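Local atomic coordinates of De novo designed protein CA01 (Synthetic construct, PDB entry 5E6G), a protein that has no assigned function, being a computationally designed, all-helical protein probably made to test evolution-inspired routes to new structures. Residues 80-91 and 103-114. Residues are numbered along the deposited sequence; the frame is centred on the assembly and turned at random.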
loop_
_atom_site.group_PDB
_atom_site.type_symbol
_atom_site.label_atom_id
_atom_site.label_comp_id
_atom_site.label_asym_id
_atom_site.label_seq_id
_atom_site.Cartn_x
_atom_site.Cartn_y
_atom_site.Cartn_z
ATOM N N ILE A 80 -7.759 5.225 9.445
ATOM C CA ILE A 80 -6.875 5.292 8.283
ATOM C C ILE A 80 -5.533 5.972 8.571
ATOM O O ILE A 80 -4.492 5.469 8.142
ATOM C CB ILE A 80 -7.579 6.011 7.111
ATOM C CG1 ILE A 80 -8.754 5.160 6.622
ATOM C CG2 ILE A 80 -6.611 6.255 5.955
ATOM C CD1 ILE A 80 -9.769 5.921 5.801
ATOM N N PRO A 81 -5.540 7.109 9.290
ATOM C CA PRO A 81 -4.254 7.754 9.598
ATOM C C PRO A 81 -3.323 6.854 10.407
ATOM O O PRO A 81 -2.114 6.849 10.171
ATOM C CB PRO A 81 -4.660 8.987 10.416
ATOM C CG PRO A 81 -6.081 9.245 10.046
ATOM C CD PRO A 81 -6.680 7.897 9.791
ATOM N N GLU A 82 -3.886 6.100 11.346
ATOM C CA GLU A 82 -3.096 5.207 12.186
ATOM C C GLU A 82 -2.631 3.986 11.393
ATOM O O GLU A 82 -1.518 3.498 11.592
ATOM C CB GLU A 82 -3.906 4.767 13.411
ATOM C CG GLU A 82 -3.107 3.961 14.429
ATOM C CD GLU A 82 -3.938 3.526 15.624
ATOM O OE1 GLU A 82 -5.113 3.938 15.714
ATOM O OE2 GLU A 82 -3.413 2.774 16.474
ATOM N N ALA A 83 -3.485 3.504 10.495
ATOM C CA ALA A 83 -3.162 2.345 9.664
ATOM C C ALA A 83 -1.907 2.602 8.837
ATOM O O ALA A 83 -1.038 1.735 8.725
ATOM C CB ALA A 83 -4.333 1.999 8.756
ATOM N N VAL A 84 -1.820 3.798 8.264
ATOM C CA VAL A 84 -0.653 4.199 7.489
ATOM C C VAL A 84 0.613 4.107 8.334
ATOM O O VAL A 84 1.618 3.548 7.900
ATOM C CB VAL A 84 -0.810 5.640 6.944
ATOM C CG1 VAL A 84 0.490 6.143 6.322
ATOM C CG2 VAL A 84 -1.939 5.700 5.930
ATOM N N GLN A 85 0.558 4.650 9.547
ATOM C CA GLN A 85 1.728 4.684 10.420
ATOM C C GLN A 85 2.125 3.291 10.901
ATOM O O GLN A 85 3.312 2.972 10.977
ATOM C CB GLN A 85 1.468 5.596 11.622
ATOM C CG GLN A 85 1.186 7.046 11.251
ATOM C CD GLN A 85 2.360 7.716 10.560
ATOM O OE1 GLN A 85 3.522 7.434 10.862
ATOM N NE2 GLN A 85 2.062 8.607 9.622
ATOM N N ARG A 86 1.138 2.460 11.224
ATOM C CA ARG A 86 1.412 1.108 11.700
ATOM C C ARG A 86 1.916 0.215 10.565
ATOM O O ARG A 86 2.745 -0.666 10.785
ATOM C CB ARG A 86 0.162 0.498 12.343
ATOM C CG ARG A 86 -0.150 1.058 13.723
ATOM C CD ARG A 86 -1.489 0.573 14.254
ATOM N NE ARG A 86 -1.474 -0.849 14.593
ATOM C CZ ARG A 86 -2.534 -1.526 15.027
ATOM N NH1 ARG A 86 -3.703 -0.917 15.178
ATOM N NH2 ARG A 86 -2.427 -2.817 15.308
ATOM N N ALA A 87 1.417 0.448 9.354
ATOM C CA ALA A 87 1.889 -0.294 8.189
ATOM C C ALA A 87 3.338 0.069 7.881
ATOM O O ALA A 87 4.138 -0.789 7.512
ATOM C CB ALA A 87 1.004 -0.020 6.989
ATOM N N ALA A 88 3.673 1.345 8.039
ATOM C CA ALA A 88 5.041 1.803 7.826
ATOM C C ALA A 88 6.003 1.108 8.787
ATOM O O ALA A 88 7.104 0.719 8.398
ATOM C CB ALA A 88 5.127 3.311 7.991
ATOM N N ALA A 89 5.583 0.954 10.038
ATOM C CA ALA A 89 6.398 0.275 11.041
ATOM C C ALA A 89 6.558 -1.204 10.694
ATOM O O ALA A 89 7.646 -1.767 10.820
ATOM C CB ALA A 89 5.779 0.435 12.422
ATOM N N TYR A 90 5.461 -1.822 10.265
ATOM C CA TYR A 90 5.468 -3.208 9.802
ATOM C C TYR A 90 6.515 -3.410 8.715
ATOM O O TYR A 90 7.311 -4.344 8.771
ATOM C CB TYR A 90 4.077 -3.597 9.282
ATOM C CG TYR A 90 4.041 -4.831 8.398
ATOM C CD1 TYR A 90 4.322 -4.750 7.038
ATOM C CD2 TYR A 90 3.700 -6.069 8.919
ATOM C CE1 TYR A 90 4.283 -5.871 6.231
ATOM C CE2 TYR A 90 3.655 -7.194 8.117
ATOM C CZ TYR A 90 3.950 -7.089 6.776
ATOM O OH TYR A 90 3.906 -8.211 5.979
ATOM N N LEU A 91 6.508 -2.517 7.730
ATOM C CA LEU A 91 7.417 -2.608 6.596
ATOM C C LEU A 91 8.875 -2.454 7.014
ATOM O O LEU A 91 9.759 -3.107 6.460
ATOM C CB LEU A 91 7.053 -1.548 5.553
ATOM C CG LEU A 91 5.721 -1.807 4.843
ATOM C CD1 LEU A 91 5.191 -0.540 4.190
ATOM C CD2 LEU A 91 5.876 -2.925 3.813
ATOM N N PHE A 103 6.607 5.171 1.991
ATOM C CA PHE A 103 5.235 4.774 2.265
ATOM C C PHE A 103 4.618 5.700 3.315
ATOM O O PHE A 103 3.491 6.166 3.158
ATOM C CB PHE A 103 5.204 3.313 2.734
ATOM C CG PHE A 103 3.826 2.781 3.011
ATOM C CD1 PHE A 103 3.096 2.154 2.013
ATOM C CD2 PHE A 103 3.270 2.884 4.277
ATOM C CE1 PHE A 103 1.833 1.652 2.269
ATOM C CE2 PHE A 103 2.008 2.383 4.537
ATOM C CZ PHE A 103 1.288 1.768 3.532
ATOM N N ARG A 104 5.376 5.981 4.371
ATOM C CA ARG A 104 4.886 6.810 5.470
ATOM C C ARG A 104 4.645 8.252 5.034
ATOM O O ARG A 104 3.580 8.817 5.287
ATOM C CB ARG A 104 5.877 6.792 6.636
ATOM C CG ARG A 104 5.328 7.410 7.916
ATOM C CD ARG A 104 6.441 7.804 8.873
ATOM N NE ARG A 104 7.260 6.663 9.275
ATOM C CZ ARG A 104 6.941 5.814 10.247
ATOM N NH1 ARG A 104 5.808 5.959 10.924
ATOM N NH2 ARG A 104 7.755 4.809 10.541
ATOM N N ALA A 105 5.644 8.846 4.389
ATOM C CA ALA A 105 5.569 10.243 3.974
ATOM C C ALA A 105 4.450 10.455 2.958
ATOM O O ALA A 105 3.690 11.419 3.051
ATOM C CB ALA A 105 6.902 10.695 3.397
ATOM N N LYS A 106 4.352 9.549 1.991
ATOM C CA LYS A 106 3.301 9.623 0.983
ATOM C C LYS A 106 1.931 9.384 1.610
ATOM O O LYS A 106 0.953 10.051 1.263
ATOM C CB LYS A 106 3.552 8.608 -0.132
ATOM C CG LYS A 106 2.524 8.647 -1.258
ATOM C CD LYS A 106 2.490 10.006 -1.942
ATOM C CE LYS A 106 1.575 9.993 -3.156
ATOM N NZ LYS A 106 1.663 11.259 -3.937
ATOM N N GLY A 107 1.866 8.426 2.528
ATOM C CA GLY A 107 0.628 8.118 3.216
ATOM C C GLY A 107 0.062 9.332 3.928
ATOM O O GLY A 107 -1.117 9.647 3.786
ATOM N N GLU A 108 0.913 10.014 4.689
ATOM C CA GLU A 108 0.514 11.222 5.406
ATOM C C GLU A 108 -0.014 12.275 4.440
ATOM O O GLU A 108 -0.975 12.982 4.738
ATOM C CB GLU A 108 1.694 11.784 6.201
ATOM C CG GLU A 108 2.102 10.923 7.384
ATOM C CD GLU A 108 3.402 11.372 8.016
ATOM O OE1 GLU A 108 3.905 12.453 7.647
ATOM O OE2 GLU A 108 3.925 10.639 8.881
ATOM N N GLU A 109 0.625 12.364 3.280
ATOM C CA GLU A 109 0.218 13.305 2.246
ATOM C C GLU A 109 -1.125 12.892 1.654
ATOM O O GLU A 109 -1.980 13.735 1.386
ATOM C CB GLU A 109 1.291 13.382 1.154
ATOM C CG GLU A 109 1.195 14.611 0.261
ATOM C CD GLU A 109 2.445 14.828 -0.579
ATOM O OE1 GLU A 109 3.535 14.368 -0.174
ATOM O OE2 GLU A 109 2.335 15.462 -1.648
ATOM N N LEU A 110 -1.306 11.588 1.461
ATOM C CA LEU A 110 -2.539 11.057 0.888
ATOM C C LEU A 110 -3.723 11.195 1.841
ATOM O O LEU A 110 -4.852 11.403 1.400
ATOM C CB LEU A 110 -2.360 9.587 0.503
ATOM C CG LEU A 110 -1.536 9.296 -0.752
ATOM C CD1 LEU A 110 -1.301 7.800 -0.893
ATOM C CD2 LEU A 110 -2.217 9.843 -1.998
ATOM N N VAL A 111 -3.468 11.060 3.140
ATOM C CA VAL A 111 -4.508 11.243 4.149
ATOM C C VAL A 111 -5.074 12.655 4.053
ATOM O O VAL A 111 -6.291 12.848 4.039
ATOM C CB VAL A 111 -3.965 10.985 5.575
ATOM C CG1 VAL A 111 -4.907 11.553 6.641
ATOM C CG2 VAL A 111 -3.749 9.496 5.800
ATOM N N LYS A 112 -4.175 13.634 3.991
ATOM C CA LYS A 112 -4.546 15.031 3.798
ATOM C C LYS A 112 -5.453 15.212 2.590
ATOM O O LYS A 112 -6.511 15.832 2.681
ATOM C CB LYS A 112 -3.293 15.887 3.623
ATOM C CG LYS A 112 -2.585 16.263 4.913
ATOM C CD LYS A 112 -1.074 16.403 4.710
ATOM C CE LYS A 112 -0.713 17.164 3.434
ATOM N NZ LYS A 112 0.760 17.337 3.287
ATOM N N ARG A 113 -5.029 14.666 1.457
ATOM C CA ARG A 113 -5.765 14.822 0.210
ATOM C C ARG A 113 -7.045 13.997 0.212
ATOM O O ARG A 113 -7.999 14.311 -0.500
ATOM C CB ARG A 113 -4.883 14.431 -0.976
ATOM C CG ARG A 113 -3.910 15.526 -1.382
ATOM C CD ARG A 113 -2.961 15.069 -2.476
ATOM N NE ARG A 113 -3.667 14.629 -3.677
ATOM C CZ ARG A 113 -4.225 15.447 -4.565
ATOM N NH1 ARG A 113 -4.175 16.762 -4.392
ATOM N NH2 ARG A 113 -4.842 14.949 -5.626
ATOM N N LEU A 114 -7.066 12.944 1.021
ATOM C CA LEU A 114 -8.235 12.084 1.119
ATOM C C LEU A 114 -9.367 12.772 1.874
ATOM O O LEU A 114 -10.519 12.751 1.440
ATOM C CB LEU A 114 -7.872 10.769 1.813
ATOM C CG LEU A 114 -9.022 9.772 1.959
ATOM C CD1 LEU A 114 -9.432 9.258 0.596
ATOM C CD2 LEU A 114 -8.639 8.623 2.881
HETATM O O HOH W 1 5.227 4.076 12.957
#
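Gln85 kinks at its second torsion (chi2 -63°) and Arg104 at its third (chi3 -60°), and these two bends bring amide and guanidinium together where the two side chains cross at about a right angle. Arg104 NH1 gives a hydrogen bond to Gln85 OE1 at 2.7 Å, with the oxygen lying in the guanidinium plane. Gln85 NE2 in turn donates to the anti lone pair of Glu108 OE2 at 2.9 Å, so both ends of the amide are held and its flip is settled. A water bridges Arg104 NH1 to Gln85 O, while Ala88 CB sits 3.8 Å above the centre of the guanidinium. A leucine in place of Arg104 would probably leave Gln85 OE1 and the water without their donor, and the amide freer to turn. Beneath this polar strip, Val84 fits as a knob among Phe103, Gly107, Glu108 and Val111, its CG1 packed 3.7 Å from Gly107 CA, against bare backbone. Phe103 is the reciprocal knob, with Leu91 CD1 over one ring face and Ala87 CB 3.6 Å from CE2. At the far end Ile80 and Leu114 meet tip to tip. With axes 9.1 Å apart at 173°, this is knobs-into-holes packing of an antiparallel helical hairpin.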